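Local atomic coordinates of putative acetoin utilization protein, acetoin dehydrogenase (Thermus thermophilus, PDB entry 5AWE), a protein that is of unknown function but joins a pair of CBS domains to an ACT domain, a combination that probably senses small ligands. Residues A[45-49]-A[50-54]; A[90-93]-A[94-98]; A[119-123]-A[124-128]; A[129-133]-A[134-138]. All coordinates share one frame; numbering follows the deposited sequence.

Contact 1 of 4, residues A[45-49]-A[50-54]; sequences GLVTD and KDLKD
A capping box formed by Thr48 and Asp51 starts helix 49-53, where strand 42-48 of the first CBS domain turns into helix. Thr48 OG1 accepts from Asp51 N at 3.0 Å, nearly straight at 171°. In return Asp51 OD1 accepts from Thr48 N over 3.3 Å, a weak bond though well aligned. Each side chain thus serves the other's backbone, and threonine suits the N-cap because its short arm, with chi1 of 68°, folds the hydroxyl back over the first turn. The regular helical bonds follow, from Leu52 N to Thr48 O and from Lys53 N to Asp49 O. On the side towards helix 20-30, Leu52 lies against Ile24 and Leu27, and its CD1 comes within 4.3 Å of Val47 CB, so strand and helix share an apolar patch. Asp49 and Lys53 stand one turn apart and are joined by a salt bridge. The lysine chain bends twice, at chi2 and chi4, to bring its amine back; the same amine makes a cation-pi contact with Trp66 of the fourth subunit. Lys53 NZ meets Asp49 OD2 on its syn side at 2.6 Å, 27° out of the carboxylate plane.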
ATOM      1  N   GLY A  45       9.273   8.631 -25.200  1.00 25.84           N
ATOM      2  CA  GLY A  45       9.144   7.435 -24.389  1.00 24.31           C
ATOM      3  C   GLY A  45       7.757   6.841 -24.423  1.00 23.49           C
ATOM      4  O   GLY A  45       6.833   7.420 -24.987  1.00 22.88           O
ATOM      5  N   LEU A  46       7.610   5.672 -23.809  1.00 24.68           N
ATOM      6  CA  LEU A  46       6.338   4.966 -23.802  1.00 24.67           C
ATOM      7  C   LEU A  46       6.144   4.224 -22.488  1.00 25.71           C
ATOM      8  O   LEU A  46       7.086   3.631 -21.951  1.00 24.58           O
ATOM      9  CB  LEU A  46       6.277   3.982 -24.975  1.00 28.39           C
ATOM     10  CG  LEU A  46       4.933   3.319 -25.298  1.00 29.67           C
ATOM     11  CD1 LEU A  46       4.779   2.052 -24.499  1.00 32.82           C
ATOM     12  CD2 LEU A  46       3.799   4.286 -25.008  1.00 27.11           C
ATOM     13  N   VAL A  47       4.917   4.268 -21.973  1.00 26.07           N
ATOM     14  CA  VAL A  47       4.583   3.608 -20.720  1.00 26.98           C
ATOM     15  C   VAL A  47       3.299   2.799 -20.851  1.00 27.02           C
ATOM     16  O   VAL A  47       2.323   3.261 -21.452  1.00 27.37           O
ATOM     17  CB  VAL A  47       4.408   4.640 -19.567  1.00 27.36           C
ATOM     18  CG1 VAL A  47       5.739   5.277 -19.220  1.00 27.29           C
ATOM     19  CG2 VAL A  47       3.429   5.707 -19.980  1.00 25.88           C
ATOM     20  N   THR A  48       3.303   1.595 -20.289  1.00 26.90           N
ATOM     21  CA  THR A  48       2.083   0.807 -20.161  1.00 28.40           C
ATOM     22  C   THR A  48       1.517   0.870 -18.740  1.00 30.21           C
ATOM     23  O   THR A  48       2.184   1.319 -17.804  1.00 29.59           O
ATOM     24  CB  THR A  48       2.326  -0.665 -20.486  1.00 27.90           C
ATOM     25  OG1 THR A  48       3.160  -1.237 -19.472  1.00 22.92           O
ATOM     26  CG2 THR A  48       2.997  -0.811 -21.847  1.00 27.27           C
ATOM     27  N   ASP A  49       0.281   0.405 -18.590  1.00 31.42           N
ATOM     28  CA  ASP A  49      -0.350   0.294 -17.284  1.00 32.59           C
ATOM     29  C   ASP A  49       0.491  -0.620 -16.396  1.00 34.27           C
ATOM     30  O   ASP A  49       0.670  -0.345 -15.206  1.00 35.30           O
ATOM     31  CB  ASP A  49      -1.765  -0.273 -17.437  1.00 36.06           C
ATOM     32  CG  ASP A  49      -2.622  -0.066 -16.193  1.00 39.81           C
ATOM     33  OD1 ASP A  49      -3.021   1.085 -15.925  1.00 42.88           O
ATOM     34  OD2 ASP A  49      -2.903  -1.054 -15.486  1.00 44.56           O
ATOM     35  N   LYS A  50       1.014  -1.699 -16.971  1.00 33.64           N
ATOM     36  CA  LYS A  50       1.918  -2.580 -16.236  1.00 34.82           C
ATOM     37  C   LYS A  50       3.146  -1.837 -15.710  1.00 34.87           C
ATOM     38  O   LYS A  50       3.405  -1.836 -14.507  1.00 35.02           O
ATOM     39  CB  LYS A  50       2.375  -3.738 -17.120  1.00 39.01           C
ATOM     40  CG  LYS A  50       1.579  -5.017 -16.955  1.00 43.50           C
ATOM     41  CD  LYS A  50       2.426  -6.235 -17.314  1.00 49.97           C
ATOM     42  CE  LYS A  50       3.581  -6.411 -16.330  1.00 52.22           C
ATOM     43  NZ  LYS A  50       4.529  -7.483 -16.750  1.00 56.36           N
ATOM     44  N   ASP A  51       3.905  -1.218 -16.614  1.00 34.37           N
ATOM     45  CA  ASP A  51       5.048  -0.389 -16.231  1.00 35.35           C
ATOM     46  C   ASP A  51       4.727   0.491 -15.012  1.00 34.55           C
ATOM     47  O   ASP A  51       5.498   0.545 -14.055  1.00 33.64           O
ATOM     48  CB  ASP A  51       5.471   0.522 -17.395  1.00 37.81           C
ATOM     49  CG  ASP A  51       6.104  -0.238 -18.552  1.00 40.20           C
ATOM     50  OD1 ASP A  51       6.335   0.395 -19.606  1.00 40.41           O
ATOM     51  OD2 ASP A  51       6.372  -1.456 -18.415  1.00 38.06           O
ATOM     52  N   LEU A  52       3.591   1.182 -15.058  1.00 33.25           N
ATOM     53  CA  LEU A  52       3.202   2.081 -13.981  1.00 34.45           C
ATOM     54  C   LEU A  52       2.918   1.331 -12.677  1.00 34.99           C
ATOM     55  O   LEU A  52       3.380   1.731 -11.611  1.00 34.32           O
ATOM     56  CB  LEU A  52       1.963   2.883 -14.387  1.00 32.98           C
ATOM     57  CG  LEU A  52       2.101   4.220 -15.126  1.00 36.49           C
ATOM     58  CD1 LEU A  52       3.575   4.586 -15.362  1.00 26.38           C
ATOM     59  CD2 LEU A  52       1.329   4.125 -16.440  1.00 33.70           C
ATOM     60  N   LYS A  53       2.160   0.241 -12.776  1.00 36.41           N
ATOM     61  CA  LYS A  53       1.799  -0.578 -11.622  1.00 37.47           C
ATOM     62  C   LYS A  53       3.002  -1.276 -10.987  1.00 39.16           C
ATOM     63  O   LYS A  53       3.106  -1.340  -9.763  1.00 39.03           O
ATOM     64  CB  LYS A  53       0.771  -1.636 -12.033  1.00 37.83           C
ATOM     65  CG  LYS A  53      -0.684  -1.196 -11.966  1.00 34.46           C
ATOM     66  CD  LYS A  53      -0.921   0.164 -12.591  1.00 42.84           C
ATOM     67  CE  LYS A  53      -2.402   0.504 -12.565  1.00 38.57           C
ATOM     68  NZ  LYS A  53      -3.227  -0.687 -12.914  1.00 34.68           N
ATOM     69  N   ASP A  54       3.902  -1.803 -11.814  1.00 40.42           N
ATOM     70  CA  ASP A  54       5.046  -2.565 -11.312  1.00 43.28           C
ATOM     71  C   ASP A  54       6.219  -1.670 -10.930  1.00 44.36           C
ATOM     72  O   ASP A  54       7.296  -2.161 -10.586  1.00 43.97           O
ATOM     73  CB  ASP A  54       5.518  -3.590 -12.355  1.00 43.72           C
ATOM     74  CG  ASP A  54       4.543  -4.751 -12.531  1.00 44.83           C
ATOM     75  OD1 ASP A  54       3.488  -4.769 -11.858  1.00 42.46           O
ATOM     76  OD2 ASP A  54       4.835  -5.649 -13.353  1.00 46.30           O
TER

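Contact 2 of 4, residues A[90-93]-A[94-98]; sequences ADAP and LEKAA
Pro93 O accepts from Lys96 N at 2.9 Å, the hydrogen bond that ties the loop 90-93 to the first turn of helix 94-103. The donor stands well above the carbonyl plane, 48° out of it, as is common for a bond spanning only three residues, and Lys96 CB packs against the same oxygen at 3.3 Å. Proline suits this place: its ring already fixes phi near the value the chain needs, and it has no N-H to leave without a partner. From Lys96 the side chain runs out extended through its first three torsions, laying CD 3.9 Å from Ala92 CB, and only then turns at chi4 to send the amine off. Ala92, with a single methyl, leaves room for that aliphatic stem. Glu95 behaves differently, because its chain bends at chi2 and brings OE2 to 3.6 Å from Pro93 CB. Its other oxygen, OE1, forms salt bridges with Arg142 and Arg184 of the third subunit. The chemistry therefore divides: plain backbone bonding and apolar contact shape the helix start, while a buried carboxylate, probably kept ionised by two arginines, links this chain to its neighbour.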
ATOM      1  N   ALA A  90       2.016   5.652 -40.265  1.00 36.13           N
ATOM      2  CA  ALA A  90       0.595   5.547 -40.569  1.00 36.86           C
ATOM      3  C   ALA A  90       0.368   4.850 -41.918  1.00 36.56           C
ATOM      4  O   ALA A  90      -0.551   4.041 -42.064  1.00 37.43           O
ATOM      5  CB  ALA A  90      -0.033   6.941 -40.583  1.00 35.66           C
ATOM      6  N   ASP A  91       1.220   5.160 -42.891  1.00 35.12           N
ATOM      7  CA  ASP A  91       1.033   4.689 -44.258  1.00 35.11           C
ATOM      8  C   ASP A  91       1.658   3.329 -44.489  1.00 33.13           C
ATOM      9  O   ASP A  91       1.747   2.873 -45.620  1.00 34.54           O
ATOM     10  CB  ASP A  91       1.637   5.682 -45.256  1.00 39.75           C
ATOM     11  CG  ASP A  91       3.152   5.731 -45.184  1.00 43.83           C
ATOM     12  OD1 ASP A  91       3.786   4.655 -45.186  1.00 49.71           O
ATOM     13  OD2 ASP A  91       3.713   6.845 -45.129  1.00 47.87           O
ATOM     14  N   ALA A  92       2.104   2.683 -43.422  1.00 31.97           N
ATOM     15  CA  ALA A  92       2.722   1.370 -43.547  1.00 29.30           C
ATOM     16  C   ALA A  92       1.671   0.284 -43.722  1.00 28.68           C
ATOM     17  O   ALA A  92       0.498   0.470 -43.372  1.00 28.51           O
ATOM     18  CB  ALA A  92       3.561   1.075 -42.321  1.00 23.35           C
ATOM     19  N   PRO A  93       2.067  -0.861 -44.302  1.00 27.72           N
ATOM     20  CA  PRO A  93       1.062  -1.917 -44.461  1.00 25.66           C
ATOM     21  C   PRO A  93       0.682  -2.444 -43.079  1.00 24.02           C
ATOM     22  O   PRO A  93       1.521  -2.515 -42.179  1.00 24.13           O
ATOM     23  CB  PRO A  93       1.762  -2.974 -45.318  1.00 26.19           C
ATOM     24  CG  PRO A  93       3.220  -2.687 -45.177  1.00 28.08           C
ATOM     25  CD  PRO A  93       3.355  -1.214 -44.922  1.00 25.12           C
ATOM     26  N   LEU A  94      -0.588  -2.791 -42.909  1.00 21.88           N
ATOM     27  CA  LEU A  94      -1.070  -3.293 -41.642  1.00 21.15           C
ATOM     28  C   LEU A  94      -0.112  -4.370 -41.112  1.00 22.02           C
ATOM     29  O   LEU A  94       0.231  -4.359 -39.927  1.00 21.06           O
ATOM     30  CB  LEU A  94      -2.497  -3.840 -41.819  1.00 13.49           C
ATOM     31  CG  LEU A  94      -3.292  -4.329 -40.601  1.00 15.76           C
ATOM     32  CD1 LEU A  94      -2.823  -5.721 -40.203  1.00 11.28           C
ATOM     33  CD2 LEU A  94      -3.141  -3.331 -39.436  1.00  6.33           C
ATOM     34  N   GLU A  95       0.347  -5.258 -41.998  1.00 22.64           N
ATOM     35  CA  GLU A  95       1.169  -6.415 -41.608  1.00 24.55           C
ATOM     36  C   GLU A  95       2.473  -6.037 -40.893  1.00 25.58           C
ATOM     37  O   GLU A  95       3.033  -6.840 -40.139  1.00 26.23           O
ATOM     38  CB  GLU A  95       1.516  -7.285 -42.833  1.00 22.52           C
ATOM     39  CG  GLU A  95       0.321  -7.755 -43.655  1.00 23.57           C
ATOM     40  CD  GLU A  95       0.043  -6.855 -44.854  1.00 27.23           C
ATOM     41  OE1 GLU A  95       0.356  -7.268 -45.984  1.00 26.31           O
ATOM     42  OE2 GLU A  95      -0.488  -5.737 -44.673  1.00 30.52           O
ATOM     43  N   LYS A  96       2.955  -4.822 -41.126  1.00 26.04           N
ATOM     44  CA  LYS A  96       4.185  -4.369 -40.491  1.00 28.59           C
ATOM     45  C   LYS A  96       3.973  -4.233 -38.984  1.00 28.01           C
ATOM     46  O   LYS A  96       4.841  -4.585 -38.185  1.00 28.90           O
ATOM     47  CB  LYS A  96       4.617  -3.020 -41.074  1.00 32.46           C
ATOM     48  CG  LYS A  96       6.112  -2.762 -40.987  1.00 40.95           C
ATOM     49  CD  LYS A  96       6.430  -1.300 -41.281  1.00 51.87           C
ATOM     50  CE  LYS A  96       7.893  -1.095 -41.669  1.00 53.11           C
ATOM     51  NZ  LYS A  96       8.092  -1.221 -43.142  1.00 53.20           N
ATOM     52  N   ALA A  97       2.806  -3.733 -38.601  1.00 27.55           N
ATOM     53  CA  ALA A  97       2.489  -3.567 -37.195  1.00 26.94           C
ATOM     54  C   ALA A  97       2.493  -4.929 -36.514  1.00 27.78           C
ATOM     55  O   ALA A  97       3.098  -5.093 -35.452  1.00 28.48           O
ATOM     56  CB  ALA A  97       1.122  -2.891 -37.032  1.00 21.36           C
ATOM     57  N   ALA A  98       1.828  -5.904 -37.129  1.00 26.29           N
ATOM     58  CA  ALA A  98       1.731  -7.235 -36.535  1.00 26.83           C
ATOM     59  C   ALA A  98       3.124  -7.816 -36.343  1.00 25.98           C
ATOM     60  O   ALA A  98       3.399  -8.477 -35.340  1.00 26.16           O
ATOM     61  CB  ALA A  98       0.893  -8.167 -37.427  1.00 18.80           C
TER

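Contact 3 of 4, residues A[119-123]-A[124-128]; sequences GIITV and TDVLR
The carboxylate of Asp125 serves two sides, with OD2 turned to Thr122 and OD1 to the guanidinium of Arg128. OD1 sits at the guanidinium edge, only 2° out of its plane, and takes NH1 at 3.1 Å through its anti lone pair; Asp125 O lies over one guanidinium face, offset towards the rim. OD2 is gripped by Thr122 N at 2.8 Å, which reaches it on the anti side and 22° out of the carboxylate plane. A water adds a second firm bond to OD2 at 2.9 Å and also donates to Ile120 O, bridging strand and helix. Such a set of partners satisfies a buried aspartate and holds its carboxylate from turning. Thr122 occupies the N-cap position; its chi1 of 69° swings OG1 in beside OD2, 3.0 Å away, in a weak contact. Val126 N closes the first turn on Thr122 O, in the carbonyl plane. Beside these polar groups the branched aliphatics pack: Ile121 CG1, anti to its own amide nitrogen, touches Asp125 CB at 3.7 Å, and the Ile121 and Val126 side chains cross at about a right angle, CD1 of the first 4.1 Å from CG2 of the second. This strand-to-helix junction, with threonine at the N-cap and aspartate three residues on, is a hallmark of CBS domains, and in relatives that bind adenosine nucleotides the equivalent residues commonly contact ribose or phosphate.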
ATOM      1  N   GLY A 119      -1.695   8.528 -34.072  1.00 37.18           N
ATOM      2  CA  GLY A 119      -2.585   7.592 -33.412  1.00 35.60           C
ATOM      3  C   GLY A 119      -1.890   6.414 -32.755  1.00 34.94           C
ATOM      4  O   GLY A 119      -0.676   6.416 -32.533  1.00 34.05           O
ATOM      5  N   ILE A 120      -2.674   5.392 -32.439  1.00 33.58           N
ATOM      6  CA  ILE A 120      -2.129   4.219 -31.789  1.00 31.46           C
ATOM      7  C   ILE A 120      -2.831   2.959 -32.303  1.00 30.20           C
ATOM      8  O   ILE A 120      -4.051   2.939 -32.457  1.00 31.08           O
ATOM      9  CB  ILE A 120      -2.282   4.364 -30.260  1.00 32.92           C
ATOM     10  CG1 ILE A 120      -1.367   3.377 -29.545  1.00 34.09           C
ATOM     11  CG2 ILE A 120      -3.731   4.168 -29.854  1.00 34.55           C
ATOM     12  CD1 ILE A 120      -0.794   3.946 -28.281  1.00 36.33           C
ATOM     13  N   ILE A 121      -2.058   1.919 -32.593  1.00 28.68           N
ATOM     14  CA  ILE A 121      -2.632   0.666 -33.082  1.00 27.39           C
ATOM     15  C   ILE A 121      -2.254  -0.501 -32.168  1.00 28.54           C
ATOM     16  O   ILE A 121      -1.086  -0.663 -31.784  1.00 29.04           O
ATOM     17  CB  ILE A 121      -2.176   0.366 -34.539  1.00 22.28           C
ATOM     18  CG1 ILE A 121      -2.871  -0.901 -35.058  1.00 25.75           C
ATOM     19  CG2 ILE A 121      -0.663   0.208 -34.594  1.00 22.17           C
ATOM     20  CD1 ILE A 121      -2.710  -1.135 -36.566  1.00 14.18           C
ATOM     21  N   THR A 122      -3.245  -1.309 -31.808  1.00 27.69           N
ATOM     22  CA  THR A 122      -3.025  -2.374 -30.838  1.00 26.56           C
ATOM     23  C   THR A 122      -3.209  -3.746 -31.463  1.00 24.36           C
ATOM     24  O   THR A 122      -3.590  -3.865 -32.633  1.00 24.36           O
ATOM     25  CB  THR A 122      -3.993  -2.257 -29.647  1.00 26.62           C
ATOM     26  OG1 THR A 122      -5.324  -2.544 -30.089  1.00 27.63           O
ATOM     27  CG2 THR A 122      -3.952  -0.842 -29.064  1.00 21.50           C
ATOM     28  N   VAL A 123      -2.941  -4.777 -30.668  1.00 22.50           N
ATOM     29  CA  VAL A 123      -3.096  -6.156 -31.109  1.00 23.68           C
ATOM     30  C   VAL A 123      -4.528  -6.476 -31.510  1.00 24.42           C
ATOM     31  O   VAL A 123      -4.746  -7.216 -32.465  1.00 27.27           O
ATOM     32  CB  VAL A 123      -2.636  -7.164 -30.024  1.00 22.42           C
ATOM     33  CG1 VAL A 123      -1.125  -7.136 -29.911  1.00 26.47           C
ATOM     34  CG2 VAL A 123      -3.260  -6.817 -28.669  1.00 21.38           C
ATOM     35  N   THR A 124      -5.511  -5.911 -30.819  1.00 24.08           N
ATOM     36  CA  THR A 124      -6.889  -6.221 -31.181  1.00 25.96           C
ATOM     37  C   THR A 124      -7.307  -5.477 -32.449  1.00 25.02           C
ATOM     38  O   THR A 124      -8.231  -5.905 -33.139  1.00 25.15           O
ATOM     39  CB  THR A 124      -7.899  -5.911 -30.021  1.00 28.22           C
ATOM     40  OG1 THR A 124      -8.016  -4.498 -29.824  1.00 37.03           O
ATOM     41  CG2 THR A 124      -7.424  -6.555 -28.722  1.00 30.73           C
ATOM     42  N   ASP A 125      -6.624  -4.376 -32.766  1.00 24.80           N
ATOM     43  CA  ASP A 125      -6.883  -3.670 -34.022  1.00 23.72           C
ATOM     44  C   ASP A 125      -6.371  -4.520 -35.179  1.00 23.68           C
ATOM     45  O   ASP A 125      -7.042  -4.664 -36.205  1.00 22.57           O
ATOM     46  CB  ASP A 125      -6.181  -2.306 -34.052  1.00 25.39           C
ATOM     47  CG  ASP A 125      -6.730  -1.327 -33.012  1.00 28.59           C
ATOM     48  OD1 ASP A 125      -7.968  -1.249 -32.827  1.00 26.26           O
ATOM     49  OD2 ASP A 125      -5.908  -0.629 -32.379  1.00 28.17           O
ATOM     50  N   VAL A 126      -5.177  -5.085 -35.002  1.00 23.03           N
ATOM     51  CA  VAL A 126      -4.581  -5.938 -36.020  1.00 21.40           C
ATOM     52  C   VAL A 126      -5.435  -7.189 -36.179  1.00 21.82           C
ATOM     53  O   VAL A 126      -5.599  -7.708 -37.279  1.00 18.85           O
ATOM     54  CB  VAL A 126      -3.129  -6.334 -35.641  1.00 23.29           C
ATOM     55  CG1 VAL A 126      -2.552  -7.280 -36.671  1.00 22.10           C
ATOM     56  CG2 VAL A 126      -2.259  -5.093 -35.551  1.00 15.02           C
ATOM     57  N   LEU A 127      -6.003  -7.669 -35.080  1.00 23.24           N
ATOM     58  CA  LEU A 127      -6.873  -8.832 -35.168  1.00 24.00           C
ATOM     59  C   LEU A 127      -8.082  -8.507 -36.025  1.00 24.45           C
ATOM     60  O   LEU A 127      -8.413  -9.240 -36.949  1.00 24.48           O
ATOM     61  CB  LEU A 127      -7.322  -9.283 -33.775  1.00 24.52           C
ATOM     62  CG  LEU A 127      -6.294 -10.106 -32.993  1.00 30.13           C
ATOM     63  CD1 LEU A 127      -6.931 -10.654 -31.724  1.00 30.39           C
ATOM     64  CD2 LEU A 127      -5.782 -11.248 -33.872  1.00 29.82           C
ATOM     65  N   ARG A 128      -8.736  -7.395 -35.718  1.00 24.95           N
ATOM     66  CA  ARG A 128      -9.886  -6.955 -36.498  1.00 25.38           C
ATOM     67  C   ARG A 128      -9.537  -6.933 -37.997  1.00 22.97           C
ATOM     68  O   ARG A 128     -10.295  -7.429 -38.833  1.00 22.02           O
ATOM     69  CB  ARG A 128     -10.325  -5.560 -36.027  1.00 28.10           C
ATOM     70  CG  ARG A 128     -11.756  -5.198 -36.418  1.00 37.56           C
ATOM     71  CD  ARG A 128     -12.308  -4.027 -35.597  1.00 42.33           C
ATOM     72  NE  ARG A 128     -11.671  -2.757 -35.942  1.00 39.67           N
ATOM     73  CZ  ARG A 128     -10.700  -2.197 -35.227  1.00 43.48           C
ATOM     74  NH1 ARG A 128     -10.261  -2.800 -34.125  1.00 37.58           N
ATOM     75  NH2 ARG A 128     -10.160  -1.043 -35.612  1.00 33.91           N
TER
HETATM   76  O   HOH W   1      -5.865   1.552 -30.509  1.00 44.73           O

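Contact 4 of 4, residues A[129-133]-A[134-138]; sequences AFIEV and LGLKL
Leu134 and Ile131, with Leu136 after them, bury the most surface where helix 123-133 ends and the chain turns towards strand 141-148. Leu134 still bonds like a helical residue, its N donating to Phe130 O at 3.1 Å. Its CG, beside its own backbone N (chi1 -53°), comes close to Phe130 O and also lies 4.1 Å from Val133 CG2. Leu134 also packs on Phe130 of the third subunit, a setting in which a large apolar side chain fits well. Ile131 uses both branches: CG1 meets Leu136 CD1 at 4.0 Å, the two side chains crossing at about a right angle, and CG2 touches the aliphatic stem of Lys137 at CD. Leucine at 136 thus folds back over the last turn, while lysine lends its carbon chain and carries its charge outwards. Ile131 O, one of the last carbonyls, is held twice. Leu136 N reaches it in the carbonyl plane at 3.1 Å, and a water donates to it at 2.7 Å while accepting from Lys137 N. Gly135 N turns back to Glu132 O, coming from above the carbonyl plane. Gly135 has a phi of 75°, easily adopted without a side chain, and with the bonds from Gly135 N and Leu136 N this completes a Schellman motif, the classical C-terminal end of a helix.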
ATOM      1  N   ALA A 129      -8.376  -6.375 -38.322  1.00 21.29           N
ATOM      2  CA  ALA A 129      -7.953  -6.228 -39.711  1.00 20.28           C
ATOM      3  C   ALA A 129      -7.855  -7.580 -40.417  1.00 20.68           C
ATOM      4  O   ALA A 129      -8.373  -7.750 -41.522  1.00 20.12           O
ATOM      5  CB  ALA A 129      -6.602  -5.506 -39.771  1.00 18.37           C
ATOM      6  N   PHE A 130      -7.193  -8.541 -39.774  1.00 20.27           N
ATOM      7  CA  PHE A 130      -7.029  -9.866 -40.361  1.00 20.72           C
ATOM      8  C   PHE A 130      -8.379 -10.544 -40.478  1.00 21.18           C
ATOM      9  O   PHE A 130      -8.637 -11.274 -41.428  1.00 22.09           O
ATOM     10  CB  PHE A 130      -6.085 -10.724 -39.513  1.00 19.08           C
ATOM     11  CG  PHE A 130      -4.625 -10.399 -39.707  1.00 17.85           C
ATOM     12  CD1 PHE A 130      -4.099 -10.228 -40.981  1.00 23.69           C
ATOM     13  CD2 PHE A 130      -3.776 -10.269 -38.613  1.00 23.72           C
ATOM     14  CE1 PHE A 130      -2.742  -9.927 -41.169  1.00 26.82           C
ATOM     15  CE2 PHE A 130      -2.423  -9.971 -38.787  1.00 27.95           C
ATOM     16  CZ  PHE A 130      -1.905  -9.800 -40.071  1.00 23.37           C
ATOM     17  N   ILE A 131      -9.246 -10.280 -39.514  1.00 22.10           N
ATOM     18  CA  ILE A 131     -10.583 -10.843 -39.524  1.00 21.94           C
ATOM     19  C   ILE A 131     -11.366 -10.297 -40.715  1.00 22.57           C
ATOM     20  O   ILE A 131     -12.145 -11.017 -41.343  1.00 23.09           O
ATOM     21  CB  ILE A 131     -11.320 -10.505 -38.219  1.00 16.06           C
ATOM     22  CG1 ILE A 131     -10.679 -11.263 -37.058  1.00 23.21           C
ATOM     23  CG2 ILE A 131     -12.793 -10.842 -38.341  1.00 20.36           C
ATOM     24  CD1 ILE A 131     -11.151 -10.805 -35.679  1.00 20.00           C
ATOM     25  N   GLU A 132     -11.146  -9.030 -41.037  1.00 20.62           N
ATOM     26  CA  GLU A 132     -11.840  -8.424 -42.159  1.00 22.97           C
ATOM     27  C   GLU A 132     -11.279  -8.893 -43.510  1.00 23.49           C
ATOM     28  O   GLU A 132     -12.026  -9.372 -44.369  1.00 23.83           O
ATOM     29  CB  GLU A 132     -11.749  -6.902 -42.063  1.00 27.17           C
ATOM     30  CG  GLU A 132     -12.436  -6.166 -43.199  1.00 40.28           C
ATOM     31  CD  GLU A 132     -12.619  -4.689 -42.897  1.00 52.63           C
ATOM     32  OE1 GLU A 132     -12.441  -3.866 -43.822  1.00 59.02           O
ATOM     33  OE2 GLU A 132     -12.939  -4.351 -41.733  1.00 56.33           O
ATOM     34  N   VAL A 133      -9.968  -8.765 -43.701  1.00 22.19           N
ATOM     35  CA  VAL A 133      -9.398  -8.984 -45.019  1.00 20.86           C
ATOM     36  C   VAL A 133      -9.364 -10.459 -45.414  1.00 22.81           C
ATOM     37  O   VAL A 133      -9.314 -10.780 -46.601  1.00 24.89           O
ATOM     38  CB  VAL A 133      -7.971  -8.377 -45.143  1.00 18.82           C
ATOM     39  CG1 VAL A 133      -7.992  -6.926 -44.682  1.00 13.72           C
ATOM     40  CG2 VAL A 133      -6.956  -9.203 -44.376  1.00  9.15           C
ATOM     41  N   LEU A 134      -9.413 -11.352 -44.431  1.00 21.42           N
ATOM     42  CA  LEU A 134      -9.459 -12.786 -44.716  1.00 20.89           C
ATOM     43  C   LEU A 134     -10.906 -13.305 -44.729  1.00 21.37           C
ATOM     44  O   LEU A 134     -11.160 -14.452 -45.092  1.00 19.19           O
ATOM     45  CB  LEU A 134      -8.635 -13.563 -43.676  1.00 15.60           C
ATOM     46  CG  LEU A 134      -7.170 -13.163 -43.410  1.00 16.05           C
ATOM     47  CD1 LEU A 134      -6.587 -14.082 -42.342  1.00 19.95           C
ATOM     48  CD2 LEU A 134      -6.336 -13.256 -44.672  1.00  9.00           C
ATOM     49  N   GLY A 135     -11.847 -12.452 -44.325  1.00 21.27           N
ATOM     50  CA  GLY A 135     -13.255 -12.796 -44.430  1.00 22.48           C
ATOM     51  C   GLY A 135     -13.744 -13.808 -43.402  1.00 23.91           C
ATOM     52  O   GLY A 135     -14.626 -14.612 -43.696  1.00 25.21           O
ATOM     53  N   LEU A 136     -13.183 -13.772 -42.197  1.00 23.19           N
ATOM     54  CA  LEU A 136     -13.460 -14.802 -41.203  1.00 24.04           C
ATOM     55  C   LEU A 136     -14.889 -14.679 -40.684  1.00 25.83           C
ATOM     56  O   LEU A 136     -15.380 -15.546 -39.960  1.00 27.28           O
ATOM     57  CB  LEU A 136     -12.465 -14.698 -40.034  1.00 18.67           C
ATOM     58  CG  LEU A 136     -10.969 -14.661 -40.389  1.00 20.60           C
ATOM     59  CD1 LEU A 136     -10.137 -14.647 -39.116  1.00 18.75           C
ATOM     60  CD2 LEU A 136     -10.596 -15.856 -41.257  1.00 12.19           C
ATOM     61  N   LYS A 137     -15.556 -13.596 -41.058  1.00 26.54           N
ATOM     62  CA  LYS A 137     -16.925 -13.362 -40.627  1.00 27.70           C
ATOM     63  C   LYS A 137     -17.923 -13.447 -41.775  1.00 28.52           C
ATOM     64  O   LYS A 137     -19.090 -13.109 -41.602  1.00 28.39           O
ATOM     65  CB  LYS A 137     -17.041 -11.986 -39.970  1.00 28.82           C
ATOM     66  CG  LYS A 137     -16.633 -11.940 -38.515  1.00 30.82           C
ATOM     67  CD  LYS A 137     -16.746 -10.525 -37.979  1.00 26.27           C
ATOM     68  CE  LYS A 137     -16.648 -10.501 -36.459  1.00 35.77           C
ATOM     69  NZ  LYS A 137     -17.770 -11.243 -35.807  1.00 37.01           N
ATOM     70  N   LEU A 138     -17.468 -13.887 -42.946  1.00 29.01           N
ATOM     71  CA  LEU A 138     -18.321 -13.889 -44.134  1.00 28.88           C
ATOM     72  C   LEU A 138     -19.058 -15.198 -44.372  1.00 29.56           C
ATOM     73  O   LEU A 138     -19.725 -15.356 -45.399  1.00 30.61           O
ATOM     74  CB  LEU A 138     -17.505 -13.549 -45.380  1.00 27.36           C
ATOM     75  CG  LEU A 138     -16.876 -12.157 -45.403  1.00 30.72           C
ATOM     76  CD1 LEU A 138     -16.249 -11.934 -46.765  1.00 24.57           C
ATOM     77  CD2 LEU A 138     -17.938 -11.088 -45.108  1.00 24.75           C
TER
HETATM   78  O   HOH W   2     -14.753 -10.960 -42.178  1.00 31.42           O

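Along the chain the contacts come in numerical order. Contact 1 lies in the first CBS domain and contacts 2 and 3 in the second, while contact 4 covers the end of helix 123-133 and the loop leading to strand 141-148. Contacts 3 and 4 share that helix, one at each end. Contact 2 packs helix 94-103 against it: Ala98 CB lies 3.6 Å from Val126 CG1, and Leu94 CG 3.6 Å from Ala129 CB. Contact 1 stands apart, its centre about 18 Å from that of contact 3 and about 32 Å from that of contact 4. Contacts 1 and 3 build similar strand-to-helix junctions in the two CBS domains. Contacts 2, 3 and 4 pack on the third subunit, which contact 1 meets through long, weak ion pairs.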